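Local coordinates for protein hydrolase, haloacid dehalogenase-like family (Streptococcus pneumoniae, PDB 2FI1) that probably acts as a phosphatase or related hydrolase of the haloacid dehalogenase family, using a metal ion held at the ends of its central sheet strands, at residues G14-D19 with L156-R161. Numbering follows the deposited sequence.
With CA (calcium ion), chain B.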
# COMPACT_ATOMS: atom_id res chain seq x y z
N GLY A 14 0.67 -0.86 0.64
CA GLY A 14 1.46 -0.48 -0.53
C GLY A 14 0.57 -0.23 -1.74
O GLY A 14 -0.26 -1.07 -2.08
N GLY A 15 0.75 0.92 -2.38
CA GLY A 15 -0.00 1.26 -3.58
C GLY A 15 -1.38 1.86 -3.35
O GLY A 15 -2.05 2.27 -4.31
N THR A 16 -1.80 1.94 -2.09
CA THR A 16 -3.12 2.48 -1.74
C THR A 16 -2.94 3.59 -0.70
O THR A 16 -3.23 4.75 -0.97
CB THR A 16 -4.04 1.36 -1.24
OG1 THR A 16 -4.24 0.41 -2.31
CG2 THR A 16 -5.37 1.89 -0.81
N LEU A 17 -2.45 3.25 0.49
CA LEU A 17 -2.14 4.27 1.50
C LEU A 17 -0.69 4.74 1.40
O LEU A 17 -0.40 5.93 1.53
CB LEU A 17 -2.41 3.73 2.90
CG LEU A 17 -3.86 3.39 3.19
CD1 LEU A 17 -3.94 2.83 4.58
CD2 LEU A 17 -4.77 4.60 3.04
N LEU A 18 0.21 3.79 1.19
CA LEU A 18 1.65 4.05 1.14
C LEU A 18 2.13 4.08 -0.31
O LEU A 18 1.90 3.13 -1.05
CB LEU A 18 2.40 2.95 1.89
CG LEU A 18 3.92 3.08 1.96
CD1 LEU A 18 4.31 4.18 2.91
CD2 LEU A 18 4.52 1.75 2.36
N ASP A 19 2.77 5.19 -0.69
CA ASP A 19 3.36 5.31 -2.03
C ASP A 19 4.76 4.70 -1.98
O ASP A 19 5.78 5.40 -2.04
CB ASP A 19 3.38 6.78 -2.44
CG ASP A 19 3.66 6.98 -3.92
OD1 ASP A 19 3.99 6.00 -4.61
OD2 ASP A 19 3.55 8.14 -4.38
N LEU A 156 -16.21 -1.68 3.00
CA LEU A 156 -15.58 -1.43 1.71
C LEU A 156 -14.12 -1.88 1.78
O LEU A 156 -13.38 -1.52 2.70
CB LEU A 156 -15.64 0.06 1.37
CG LEU A 156 -15.05 0.47 0.01
CD1 LEU A 156 -15.81 -0.13 -1.15
CD2 LEU A 156 -14.98 1.98 -0.11
N VAL A 157 -13.71 -2.68 0.80
CA VAL A 157 -12.34 -3.15 0.67
C VAL A 157 -11.65 -2.31 -0.40
O VAL A 157 -12.12 -2.26 -1.53
CB VAL A 157 -12.32 -4.64 0.27
CG1 VAL A 157 -10.91 -5.12 -0.01
CG2 VAL A 157 -12.95 -5.48 1.35
N ILE A 158 -10.56 -1.64 -0.04
CA ILE A 158 -9.86 -0.74 -0.93
C ILE A 158 -8.45 -1.26 -1.19
O ILE A 158 -7.68 -1.46 -0.25
CB ILE A 158 -9.76 0.69 -0.34
CG1 ILE A 158 -11.14 1.21 0.08
CG2 ILE A 158 -9.12 1.61 -1.36
CD1 ILE A 158 -11.41 1.04 1.55
N GLY A 159 -8.11 -1.49 -2.45
CA GLY A 159 -6.76 -1.93 -2.79
C GLY A 159 -6.46 -1.62 -4.23
O GLY A 159 -7.36 -1.36 -5.02
N ASP A 160 -5.18 -1.68 -4.59
CA ASP A 160 -4.77 -1.28 -5.93
C ASP A 160 -4.65 -2.44 -6.91
O ASP A 160 -4.45 -2.20 -8.10
CB ASP A 160 -3.45 -0.49 -5.90
CG ASP A 160 -2.26 -1.32 -5.45
OD1 ASP A 160 -2.41 -2.17 -4.56
OD2 ASP A 160 -1.14 -1.10 -5.99
N ARG A 161 -4.78 -3.67 -6.44
CA ARG A 161 -4.55 -4.84 -7.29
C ARG A 161 -5.77 -5.74 -7.44
O ARG A 161 -6.62 -5.81 -6.55
CB ARG A 161 -3.40 -5.68 -6.73
CG ARG A 161 -2.04 -5.07 -6.90
CD ARG A 161 -0.97 -5.98 -6.32
NE ARG A 161 -0.99 -7.31 -6.93
CZ ARG A 161 -0.33 -8.36 -6.46
NH1 ARG A 161 0.43 -8.25 -5.38
NH2 ARG A 161 -0.41 -9.53 -7.08
CA CA B . -1.18 -3.06 -2.75
O HOH W 1 0.43 -2.88 -4.51
O HOH W 2 -2.27 -5.10 -3.28
O HOH W 3 0.39 -4.22 -1.47
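Asp160 folds its carboxylate back between its own backbone N and carbonyl carbon (chi1 66°), which turns OD1 toward the calcium ion and brings CB and CG up to the carbonyl O of Gly15. Across from it, Thr16 sets OG1 anti to its carbonyl carbon and beside the backbone N (chi1 -63°), with CG2 anti to N; this directs the hydroxyl to Asp160 N and the methyl to Ile158. The calcium ion joins the two segments: Asp160 OD1 binds it at 2.4 Å and the Gly14 carbonyl O at 2.3 Å, with Asp12 and three waters among the other ligands. The ion draws Gly14 O and Asp160 OD1 to 3.5 Å of each other without a hydrogen bond between them. The second carboxylate oxygen does not bind the metal; Asp160 OD2 accepts a hydrogen bond of 2.8 Å from water 1, itself a calcium ligand, and this should help fix the rotation of the carboxylate. Gly15 CA lies over the face of the carboxylate, 3.6 Å from Asp160 OD2, where a positive phi (84°) turns the backbone. Thr16 OG1 lies 3.2 Å from Asp160 N at an angle too poor for a hydrogen bond; its bond goes to Asp12, so Thr16 is a second-shell residue that probably steadies this metal ligand. On its other branch, Thr16 CG2 touches Ile158 CG2 at 3.8 Å, the two side chains crossing nearly at right angles. This is the metal site of a haloacid dehalogenase Rossmannoid core, with the turn after the first strand facing the end of the fourth. Strand 155-159 runs between 8-11 and 174-177 in the parallel sheet, Trp11 of 8-11 packs against Thr16 and Ile158, and helix 162-170 begins just after Arg161.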